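PDB 5YV7: kunitz-type serine protease inhibitor homolog calcicludine, which blocks L-type calcium channels as a mamba toxin built on a scaffold of the Kunitz serine protease inhibitor type. Local coordinates for residues Y6-V11 with F25-K30; S21-K26 with C32-F37. All blocks are in the same frame, centred on the assembly; numbering follows the deposited sequence.

Contact 1: Y6-V11 with F25-K30; sequences YCKEPV and FKWTAK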
# COMPACT_ATOMS: atom_id res chain seq x y z
N TYR A 6 0.16 -3.39 -9.01
CA TYR A 6 0.84 -2.64 -7.96
C TYR A 6 0.37 -3.06 -6.57
O TYR A 6 1.12 -2.87 -5.61
CB TYR A 6 0.65 -1.14 -8.16
CG TYR A 6 -0.77 -0.69 -8.42
CD1 TYR A 6 -1.60 -0.33 -7.37
CD2 TYR A 6 -1.26 -0.57 -9.72
CE1 TYR A 6 -2.89 0.11 -7.60
CE2 TYR A 6 -2.54 -0.13 -9.96
CZ TYR A 6 -3.36 0.21 -8.90
OH TYR A 6 -4.64 0.65 -9.12
N CYS A 7 -0.83 -3.64 -6.46
CA CYS A 7 -1.31 -4.17 -5.19
C CYS A 7 -0.57 -5.43 -4.76
O CYS A 7 -0.72 -5.86 -3.61
CB CYS A 7 -2.81 -4.43 -5.28
SG CYS A 7 -3.76 -2.95 -5.69
N LYS A 8 0.21 -6.03 -5.65
CA LYS A 8 0.96 -7.24 -5.34
C LYS A 8 2.42 -6.97 -5.01
O LYS A 8 3.15 -7.91 -4.70
CB LYS A 8 0.88 -8.23 -6.50
CG LYS A 8 -0.36 -9.10 -6.55
CD LYS A 8 -0.77 -9.40 -7.99
CE LYS A 8 -0.76 -10.88 -8.34
NZ LYS A 8 -1.34 -11.12 -9.73
N GLU A 9 2.86 -5.72 -5.10
CA GLU A 9 4.23 -5.40 -4.76
C GLU A 9 4.43 -5.49 -3.25
O GLU A 9 3.49 -5.29 -2.48
CB GLU A 9 4.58 -4.00 -5.25
CG GLU A 9 4.53 -3.86 -6.77
CD GLU A 9 5.76 -4.44 -7.43
OE1 GLU A 9 6.86 -3.86 -7.23
OE2 GLU A 9 5.63 -5.46 -8.13
N PRO A 10 5.63 -5.84 -2.80
CA PRO A 10 5.87 -5.91 -1.35
C PRO A 10 5.82 -4.53 -0.72
O PRO A 10 6.08 -3.51 -1.37
CB PRO A 10 7.28 -6.51 -1.25
CG PRO A 10 7.95 -6.07 -2.55
CD PRO A 10 6.84 -6.13 -3.59
N VAL A 11 5.45 -4.49 0.57
CA VAL A 11 5.44 -3.22 1.27
C VAL A 11 6.85 -2.67 1.28
O VAL A 11 7.83 -3.41 1.44
CB VAL A 11 4.87 -3.40 2.69
CG1 VAL A 11 5.82 -4.23 3.58
CG2 VAL A 11 4.57 -2.03 3.33
N PHE A 25 -1.57 -3.02 0.37
CA PHE A 25 -2.37 -4.20 0.15
C PHE A 25 -1.48 -5.41 0.38
O PHE A 25 -0.51 -5.63 -0.35
CB PHE A 25 -2.95 -4.21 -1.26
CG PHE A 25 -4.01 -5.23 -1.47
CD1 PHE A 25 -5.19 -5.17 -0.73
CD2 PHE A 25 -3.85 -6.25 -2.40
CE1 PHE A 25 -6.20 -6.11 -0.91
CE2 PHE A 25 -4.85 -7.21 -2.59
CZ PHE A 25 -6.03 -7.14 -1.84
N LYS A 26 -1.77 -6.18 1.43
CA LYS A 26 -1.15 -7.49 1.61
C LYS A 26 -1.98 -8.46 0.79
O LYS A 26 -3.01 -8.96 1.25
CB LYS A 26 -1.11 -7.86 3.08
CG LYS A 26 -0.34 -9.14 3.37
CD LYS A 26 -0.08 -9.28 4.86
CE LYS A 26 0.72 -10.53 5.19
NZ LYS A 26 0.62 -10.83 6.65
N TRP A 27 -1.54 -8.72 -0.44
CA TRP A 27 -2.40 -9.42 -1.40
C TRP A 27 -2.63 -10.88 -1.04
O TRP A 27 -3.64 -11.46 -1.46
CB TRP A 27 -1.83 -9.32 -2.82
CG TRP A 27 -0.73 -10.31 -3.11
CD1 TRP A 27 0.61 -10.16 -2.85
CD2 TRP A 27 -0.87 -11.60 -3.71
NE1 TRP A 27 1.30 -11.26 -3.26
CE2 TRP A 27 0.42 -12.17 -3.79
CE3 TRP A 27 -1.96 -12.32 -4.21
CZ2 TRP A 27 0.65 -13.43 -4.33
CZ3 TRP A 27 -1.73 -13.58 -4.74
CH2 TRP A 27 -0.44 -14.12 -4.80
N THR A 28 -1.73 -11.49 -0.27
CA THR A 28 -1.95 -12.87 0.16
C THR A 28 -3.04 -12.97 1.21
O THR A 28 -3.60 -14.05 1.40
CB THR A 28 -0.65 -13.47 0.70
OG1 THR A 28 -0.18 -12.68 1.80
CG2 THR A 28 0.40 -13.51 -0.40
N ALA A 29 -3.36 -11.88 1.91
CA ALA A 29 -4.47 -11.85 2.84
C ALA A 29 -5.65 -11.06 2.28
O ALA A 29 -6.69 -10.97 2.94
CB ALA A 29 -4.03 -11.25 4.18
N LYS A 30 -5.50 -10.48 1.09
CA LYS A 30 -6.53 -9.65 0.47
C LYS A 30 -7.01 -8.52 1.39
O LYS A 30 -8.18 -8.15 1.38
CB LYS A 30 -7.72 -10.50 0.01
CG LYS A 30 -7.35 -11.61 -0.96
CD LYS A 30 -8.58 -12.37 -1.44
CE LYS A 30 -8.19 -13.48 -2.40
NZ LYS A 30 -9.39 -14.22 -2.88
O HOH W 1 1.43 -7.43 -1.48
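Cys7 meets Phe25 through its CB, which lies 3.6 Å from Phe25 CD2, while its carbonyl oxygen comes to the edge of the same ring, near the ring plane. Phe25 turns its ring to this cysteine because CG stands anti to the backbone N (chi1 -167°). The sulfur itself approaches obliquely, with Cys7 SG 5.3 Å from the centroid of the Phe25 ring, and continues into the disulfide with Cys57. That bond is the one that ties the start of a Kunitz domain to its C-terminal helix, here 50-58, and Cys53, Cys57 and Leu58 of this helix also touch the Phe25 side chain, so the contact sits against the core of the BPTI fold. One residue on, at the surface, Lys8 sets its CG over one face of the Trp27 indole, 3.8 Å from the centroid of the five-membered ring in a CH-pi contact, and the methyl of Thr28 takes the opposite face. Bends at chi2 and chi3 leave Lys8 NZ 5.8 Å from the centroid of the six-membered ring, a long cation-pi approach that is at most weakly attractive. At Glu9 the backbone takes over: a water sits 3.1 Å from Glu9 O and 2.9 Å from Phe25 O, joining the loop to the end of strand 20-26. Asn45 adds a second bridge: its ND2 donates to Glu9 O and its OD1 accepts from Phe25 N.

Contact 2: S21-K26 with C32-F37; sequences SSFYFK and CLPFLF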
# COMPACT_ATOMS: atom_id res chain seq x y z
N SER A 21 1.74 8.00 7.85
CA SER A 21 0.77 6.92 7.91
C SER A 21 0.25 6.62 6.52
O SER A 21 -0.13 7.52 5.77
CB SER A 21 -0.37 7.29 8.84
OG SER A 21 0.17 7.52 10.13
N SER A 22 0.27 5.34 6.18
CA SER A 22 -0.06 4.90 4.84
C SER A 22 -0.77 3.56 4.92
O SER A 22 -0.91 2.96 5.99
CB SER A 22 1.21 4.82 3.97
OG SER A 22 1.80 6.09 3.79
N PHE A 23 -1.23 3.09 3.78
CA PHE A 23 -1.83 1.77 3.68
C PHE A 23 -1.19 1.04 2.51
O PHE A 23 -0.76 1.66 1.53
CB PHE A 23 -3.34 1.86 3.52
CG PHE A 23 -4.03 2.37 4.75
CD1 PHE A 23 -4.18 3.74 4.96
CD2 PHE A 23 -4.48 1.49 5.72
CE1 PHE A 23 -4.79 4.22 6.10
CE2 PHE A 23 -5.09 1.97 6.87
CZ PHE A 23 -5.25 3.34 7.06
N TYR A 24 -1.09 -0.28 2.65
CA TYR A 24 -0.67 -1.13 1.54
C TYR A 24 -1.58 -2.34 1.50
O TYR A 24 -2.29 -2.66 2.47
CB TYR A 24 0.79 -1.58 1.66
CG TYR A 24 1.03 -2.79 2.54
CD1 TYR A 24 0.98 -2.69 3.93
CD2 TYR A 24 1.33 -4.03 1.99
CE1 TYR A 24 1.22 -3.79 4.74
CE2 TYR A 24 1.57 -5.13 2.79
CZ TYR A 24 1.51 -5.01 4.17
OH TYR A 24 1.74 -6.11 4.97
N PHE A 25 -1.57 -3.02 0.37
CA PHE A 25 -2.37 -4.20 0.15
C PHE A 25 -1.48 -5.41 0.38
O PHE A 25 -0.51 -5.63 -0.35
CB PHE A 25 -2.95 -4.21 -1.26
CG PHE A 25 -4.01 -5.23 -1.47
CD1 PHE A 25 -5.19 -5.17 -0.73
CD2 PHE A 25 -3.85 -6.25 -2.40
CE1 PHE A 25 -6.20 -6.11 -0.91
CE2 PHE A 25 -4.85 -7.21 -2.59
CZ PHE A 25 -6.03 -7.14 -1.84
N LYS A 26 -1.77 -6.18 1.43
CA LYS A 26 -1.15 -7.49 1.61
C LYS A 26 -1.98 -8.46 0.79
O LYS A 26 -3.01 -8.96 1.25
CB LYS A 26 -1.11 -7.86 3.08
CG LYS A 26 -0.34 -9.14 3.37
CD LYS A 26 -0.08 -9.28 4.86
CE LYS A 26 0.72 -10.53 5.19
NZ LYS A 26 0.62 -10.83 6.65
N CYS A 32 -6.24 -4.48 2.96
CA CYS A 32 -5.53 -3.23 3.09
C CYS A 32 -5.07 -3.07 4.53
O CYS A 32 -5.88 -3.15 5.45
CB CYS A 32 -6.44 -2.09 2.66
SG CYS A 32 -6.75 -2.13 0.90
N LEU A 33 -3.77 -2.89 4.74
CA LEU A 33 -3.17 -2.82 6.06
C LEU A 33 -2.38 -1.53 6.25
O LEU A 33 -1.77 -1.02 5.30
CB LEU A 33 -2.25 -4.03 6.29
CG LEU A 33 -2.89 -5.42 6.27
CD1 LEU A 33 -1.85 -6.48 6.57
CD2 LEU A 33 -4.05 -5.51 7.29
N PRO A 34 -2.38 -0.96 7.45
CA PRO A 34 -1.61 0.26 7.70
C PRO A 34 -0.11 -0.01 7.73
O PRO A 34 0.33 -1.10 8.09
CB PRO A 34 -2.11 0.72 9.07
CG PRO A 34 -2.49 -0.55 9.76
CD PRO A 34 -3.10 -1.41 8.66
N PHE A 35 0.67 1.00 7.35
CA PHE A 35 2.11 0.96 7.59
C PHE A 35 2.65 2.38 7.61
O PHE A 35 1.97 3.33 7.20
CB PHE A 35 2.85 0.08 6.57
CG PHE A 35 3.12 0.74 5.23
CD1 PHE A 35 2.13 0.81 4.25
CD2 PHE A 35 4.39 1.24 4.93
CE1 PHE A 35 2.39 1.38 3.00
CE2 PHE A 35 4.67 1.81 3.69
CZ PHE A 35 3.68 1.89 2.72
N LEU A 36 3.87 2.52 8.12
CA LEU A 36 4.54 3.81 8.18
C LEU A 36 5.52 3.91 7.00
O LEU A 36 6.46 3.12 6.91
CB LEU A 36 5.27 4.00 9.51
CG LEU A 36 4.37 4.05 10.75
CD1 LEU A 36 5.17 4.35 12.02
CD2 LEU A 36 3.22 5.07 10.57
N PHE A 37 5.26 4.86 6.11
CA PHE A 37 6.13 5.14 4.97
C PHE A 37 7.17 6.18 5.37
O PHE A 37 6.86 7.16 6.05
CB PHE A 37 5.29 5.61 3.79
CG PHE A 37 6.08 6.00 2.57
CD1 PHE A 37 7.07 5.17 2.06
CD2 PHE A 37 5.83 7.21 1.93
CE1 PHE A 37 7.80 5.53 0.93
CE2 PHE A 37 6.56 7.58 0.78
CZ PHE A 37 7.54 6.74 0.29
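Tyr24 and Ser22 pack against Phe35 on one face of the two-stranded sheet, the tight part of the contact. Phe35 CE1 lies 3.6 Å from Tyr24 CB, and the two rings stand almost at right angles (87°) in an oblique pairing. Held between its backbone N and carbonyl carbon (chi1 80°), Phe35 CG directs the ring across to the partner strand, where Ser22 CB sits over one face, 4.1 Å from the centroid. Ser22 OG bonds back to the carbonyl of Phe20. The backbones form the twisted antiparallel hairpin at the centre of the Kunitz fold. Two hydrogen-bonded pairs, Ser22 with Phe35 and Tyr24 with Leu33, hold it; the bond from Leu33 N to Tyr24 O is nearly straight (174°) at 2.7 Å. On the other face, Cys32 SG lies at the edge of the Phe25 ring, 5.1 Å from its centroid, and is disulfide-bonded to Cys53 of helix 50-58. Phe23 also reaches this helix, at Ile50, while its CE2 meets Pro34 CB at 3.9 Å. Toward solvent the packing thins: on the Tyr24 face Leu33 CD1 lies 3.7 Å from Lys26 CD, and on the Phe23 face Leu36 CD2 brushes Ser21 OG at 3.9 Å.

After a short N-terminal lead, the chain runs through the loop 6-11 of contact 1, then through an irregular stretch and into strand 20-26. Contact 1 closes this region when the end of that strand and the turn after it return to the loop. Contact 2 closes the shorter hairpin turn, bringing strand 31-37 back along strand 20-26. The two closures overlap at Phe25 and Lys26 and so interlock, since 21-26 starts within the first loop and 32-37 lies beyond it. Val11 joins them directly, packing on both Tyr24 and Phe35. Helix 50-58, later in the chain, receives both closures and so brings the loop and the hairpin together.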